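PDB 6WK3: nitric oxide dioxygenase from Rhodothermus marinus DSM 4252, which binds heme and, as a globin, is a putative nitric oxide dioxygenase, here engineered into a carbene transferase that makes cyclopropanes. Local coordinates for residues 25-33 with 47-58. The protein carries 1 engineered substitution. Residues are numbered along the deposited sequence; the frame is centred on the assembly and turned at random.
Sequences SVAISATMY and FELPERVIHKLA. Engineered in segment 47-58: Val53 (natural residue Gln). With HEM (protoporphyrin IX containing Fe), chain E.
The ring of Phe47 is sandwiched between Tyr33 and the heme. Tyr33 turns its edge to one face, a T-shaped pair with centroids 4.9 Å apart and planes at 70°, and Tyr33 CE1 stands over the ring centre. The opposite face carries the heme methyl CMD, while Phe47 CZ comes within 3.5 Å of the meso carbon CHD. Tyr33 swings CG away from its own backbone N (chi1 172°), which carries the ring toward the start of helix 50-66; there its OH lies 3.3 Å from Pro50 CB, and CD2 rests against CD1 of Ile54, the two side chains meeting roughly at right angles. Here two helices of the globin fold, 18-39 and 50-66, cross close together: their axes pass 8.3 Å apart at 132°, with small residues, Ser25, Ser29 and Ala58, where the backbones come nearest. In this buried spot the Ser29 hydroxyl donates to Ile54 O (2.5 Å from OG), approaching well off the C=O line and tilted slightly from the carbonyl plane. The same oxygen takes Ala58 N, so it serves both the helix and its neighbour. Ile54 CG2 and Leu57 CD2 flank this hydroxyl. Leu57 parts its methyls between two partners: CD2 faces Ser29 and Met32 SD, whereas CD1 lies 3.4 Å from heme CHB. Engineered Val53 also touches the heme, and Lys56 runs along a propionate. Toward the outer side, His55, a copper ligand together with Glu51, brings CE1 near both methyls of Val26.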
# COMPACT_ATOMS: atom_id res chain seq x y z
N SER A 25 19.35 -13.45 -3.17
CA SER A 25 17.91 -13.22 -3.04
C SER A 25 17.39 -12.25 -4.10
O SER A 25 16.23 -12.35 -4.52
CB SER A 25 17.56 -12.74 -1.64
OG SER A 25 18.16 -11.49 -1.36
N VAL A 26 18.23 -11.31 -4.55
CA VAL A 26 17.82 -10.41 -5.63
C VAL A 26 17.72 -11.17 -6.95
O VAL A 26 16.78 -10.97 -7.73
CB VAL A 26 18.78 -9.22 -5.73
CG1 VAL A 26 18.50 -8.43 -6.99
CG2 VAL A 26 18.65 -8.33 -4.50
N ALA A 27 18.68 -12.06 -7.22
CA ALA A 27 18.60 -12.89 -8.41
C ALA A 27 17.37 -13.78 -8.37
O ALA A 27 16.70 -13.97 -9.39
CB ALA A 27 19.87 -13.72 -8.57
N ILE A 28 17.05 -14.34 -7.20
CA ILE A 28 15.88 -15.20 -7.09
C ILE A 28 14.60 -14.40 -7.29
O ILE A 28 13.69 -14.81 -8.02
CB ILE A 28 15.88 -15.95 -5.74
CG1 ILE A 28 16.99 -17.00 -5.71
CG2 ILE A 28 14.52 -16.57 -5.47
CD1 ILE A 28 17.32 -17.53 -4.30
N SER A 29 14.52 -13.23 -6.65
CA SER A 29 13.31 -12.41 -6.75
C SER A 29 13.12 -11.88 -8.17
O SER A 29 12.01 -11.95 -8.71
CB SER A 29 13.38 -11.28 -5.72
OG SER A 29 12.58 -10.17 -6.09
N ALA A 30 14.19 -11.38 -8.80
CA ALA A 30 14.07 -10.86 -10.16
C ALA A 30 13.71 -11.96 -11.15
O ALA A 30 12.84 -11.78 -12.01
CB ALA A 30 15.36 -10.17 -10.58
N THR A 31 14.39 -13.11 -11.05
CA THR A 31 14.07 -14.24 -11.91
C THR A 31 12.64 -14.71 -11.69
O THR A 31 11.94 -15.08 -12.63
CB THR A 31 15.05 -15.38 -11.65
OG1 THR A 31 16.37 -14.95 -12.00
CG2 THR A 31 14.68 -16.62 -12.45
N MET A 32 12.19 -14.69 -10.44
CA MET A 32 10.82 -15.08 -10.14
C MET A 32 9.83 -14.18 -10.86
O MET A 32 8.87 -14.66 -11.47
CB MET A 32 10.59 -15.03 -8.63
CG MET A 32 9.32 -15.71 -8.18
SD MET A 32 8.35 -14.68 -7.08
CE MET A 32 7.62 -13.55 -8.27
N TYR A 33 10.05 -12.86 -10.82
CA TYR A 33 9.11 -11.93 -11.44
C TYR A 33 9.11 -12.06 -12.96
O TYR A 33 8.06 -11.91 -13.60
CB TYR A 33 9.43 -10.49 -11.04
CG TYR A 33 8.62 -9.47 -11.81
CD1 TYR A 33 7.27 -9.27 -11.53
CD2 TYR A 33 9.20 -8.72 -12.83
CE1 TYR A 33 6.53 -8.35 -12.24
CE2 TYR A 33 8.45 -7.80 -13.55
CZ TYR A 33 7.12 -7.61 -13.25
OH TYR A 33 6.37 -6.70 -13.95
N PHE A 47 1.50 -4.86 -11.03
CA PHE A 47 2.76 -4.28 -10.56
C PHE A 47 2.93 -2.86 -11.09
O PHE A 47 3.27 -2.67 -12.26
CB PHE A 47 3.93 -5.16 -10.97
CG PHE A 47 3.92 -6.52 -10.32
CD1 PHE A 47 3.19 -7.56 -10.88
CD2 PHE A 47 4.62 -6.74 -9.15
CE1 PHE A 47 3.18 -8.80 -10.29
CE2 PHE A 47 4.61 -7.98 -8.56
CZ PHE A 47 3.89 -9.01 -9.12
N GLU A 48 2.71 -1.87 -10.23
CA GLU A 48 2.99 -0.48 -10.58
C GLU A 48 4.48 -0.24 -10.74
O GLU A 48 4.93 0.33 -11.74
CB GLU A 48 2.42 0.46 -9.52
CG GLU A 48 0.94 0.80 -9.67
CD GLU A 48 0.50 1.99 -8.81
OE1 GLU A 48 1.29 2.46 -7.95
OE2 GLU A 48 -0.64 2.48 -9.01
N LEU A 49 5.27 -0.67 -9.75
CA LEU A 49 6.72 -0.44 -9.72
C LEU A 49 7.41 -1.79 -9.62
O LEU A 49 7.84 -2.21 -8.54
CB LEU A 49 7.10 0.48 -8.55
CG LEU A 49 6.40 1.84 -8.53
CD1 LEU A 49 6.82 2.64 -7.32
CD2 LEU A 49 6.68 2.62 -9.81
N PRO A 50 7.56 -2.50 -10.75
CA PRO A 50 8.07 -3.88 -10.68
C PRO A 50 9.51 -3.95 -10.21
O PRO A 50 9.87 -4.91 -9.51
CB PRO A 50 7.90 -4.38 -12.13
CG PRO A 50 7.99 -3.14 -12.96
CD PRO A 50 7.37 -2.04 -12.14
N GLU A 51 10.34 -2.98 -10.57
CA GLU A 51 11.72 -2.97 -10.10
C GLU A 51 11.79 -2.80 -8.59
O GLU A 51 12.59 -3.46 -7.91
CB GLU A 51 12.51 -1.87 -10.81
CG GLU A 51 13.75 -1.40 -10.08
CD GLU A 51 14.84 -2.45 -10.09
OE1 GLU A 51 14.87 -3.28 -11.02
OE2 GLU A 51 15.68 -2.45 -9.15
N ARG A 52 10.94 -1.93 -8.04
CA ARG A 52 10.96 -1.66 -6.61
C ARG A 52 10.46 -2.87 -5.81
O ARG A 52 11.02 -3.21 -4.76
CB ARG A 52 10.12 -0.42 -6.31
CG ARG A 52 9.90 -0.14 -4.84
CD ARG A 52 9.00 1.06 -4.64
NE ARG A 52 8.97 1.44 -3.23
CZ ARG A 52 9.88 2.22 -2.65
NH1 ARG A 52 10.89 2.71 -3.37
NH2 ARG A 52 9.79 2.51 -1.36
N VAL A 53 9.41 -3.53 -6.30
CA VAL A 53 8.85 -4.69 -5.62
C VAL A 53 9.86 -5.84 -5.61
O VAL A 53 9.90 -6.62 -4.66
CB VAL A 53 7.53 -5.10 -6.30
CG1 VAL A 53 7.01 -6.41 -5.76
CG2 VAL A 53 6.49 -3.99 -6.12
N ILE A 54 10.69 -5.94 -6.65
CA ILE A 54 11.66 -7.02 -6.72
C ILE A 54 12.64 -6.94 -5.56
O ILE A 54 12.99 -7.96 -4.95
CB ILE A 54 12.38 -7.00 -8.08
CG1 ILE A 54 11.56 -7.77 -9.12
CG2 ILE A 54 13.79 -7.56 -7.96
CD1 ILE A 54 11.94 -7.45 -10.55
N HIS A 55 13.10 -5.74 -5.22
CA HIS A 55 14.06 -5.62 -4.13
C HIS A 55 13.38 -5.77 -2.77
O HIS A 55 14.02 -6.21 -1.81
CB HIS A 55 14.81 -4.30 -4.23
CG HIS A 55 15.95 -4.34 -5.20
ND1 HIS A 55 17.27 -4.39 -4.79
CD2 HIS A 55 15.98 -4.34 -6.55
CE1 HIS A 55 18.05 -4.42 -5.85
NE2 HIS A 55 17.30 -4.40 -6.93
N LYS A 56 12.09 -5.42 -2.69
CA LYS A 56 11.34 -5.63 -1.46
C LYS A 56 11.14 -7.11 -1.18
O LYS A 56 11.31 -7.57 -0.05
CB LYS A 56 9.99 -4.91 -1.55
CG LYS A 56 10.04 -3.45 -1.15
CD LYS A 56 8.74 -2.75 -1.49
CE LYS A 56 8.37 -1.71 -0.44
NZ LYS A 56 9.39 -0.63 -0.31
N LEU A 57 10.77 -7.88 -2.21
CA LEU A 57 10.59 -9.32 -2.03
C LEU A 57 11.91 -9.99 -1.68
O LEU A 57 11.94 -10.90 -0.84
CB LEU A 57 9.98 -9.95 -3.28
CG LEU A 57 9.78 -11.46 -3.13
CD1 LEU A 57 8.39 -11.79 -2.64
CD2 LEU A 57 10.06 -12.19 -4.43
N ALA A 58 13.00 -9.56 -2.30
CA ALA A 58 14.32 -10.11 -1.97
C ALA A 58 14.65 -9.92 -0.50
O ALA A 58 15.16 -10.83 0.15
CB ALA A 58 15.39 -9.47 -2.85
CHA HEM E . 4.17 -6.57 -2.95
CHB HEM E . 5.99 -10.48 -0.70
CHC HEM E . 2.67 -13.12 -3.03
CHD HEM E . 2.10 -9.49 -6.21
C1A HEM E . 4.91 -7.37 -2.10
C2A HEM E . 5.86 -6.92 -1.11
C3A HEM E . 6.37 -8.00 -0.49
C4A HEM E . 5.75 -9.17 -1.06
CMA HEM E . 7.43 -7.99 0.63
CAA HEM E . 6.24 -5.46 -0.81
CBA HEM E . 5.30 -4.94 0.27
CGA HEM E . 5.76 -3.58 0.72
O1A HEM E . 5.23 -2.56 0.21
O2A HEM E . 6.65 -3.50 1.60
C1B HEM E . 5.21 -11.55 -1.09
C2B HEM E . 5.27 -12.90 -0.57
C3B HEM E . 4.35 -13.63 -1.22
C4B HEM E . 3.68 -12.76 -2.17
CMB HEM E . 6.25 -13.35 0.53
CAB HEM E . 3.97 -15.12 -1.05
CBB HEM E . 4.23 -15.83 0.06
C1C HEM E . 2.23 -12.39 -4.12
C2C HEM E . 1.30 -12.83 -5.13
C3C HEM E . 1.15 -11.85 -6.02
C4C HEM E . 1.96 -10.72 -5.60
CMC HEM E . 0.62 -14.22 -5.17
CAC HEM E . 0.22 -11.96 -7.25
CBC HEM E . 0.47 -11.27 -8.36
C1D HEM E . 2.49 -8.33 -5.57
C2D HEM E . 2.22 -6.95 -5.93
C3D HEM E . 2.80 -6.15 -5.02
C4D HEM E . 3.46 -6.99 -4.05
CMD HEM E . 1.40 -6.51 -7.17
CAD HEM E . 2.82 -4.61 -4.96
CBD HEM E . 1.47 -4.09 -4.50
CGD HEM E . 1.58 -2.67 -3.99
O1D HEM E . 2.69 -2.28 -3.53
O2D HEM E . 0.55 -1.95 -4.03
NA HEM E . 4.87 -8.75 -2.04
NB HEM E . 4.24 -11.51 -2.06
NC HEM E . 2.61 -11.10 -4.45
ND HEM E . 3.25 -8.30 -4.41
FE HEM E . 3.82 -9.93 -3.32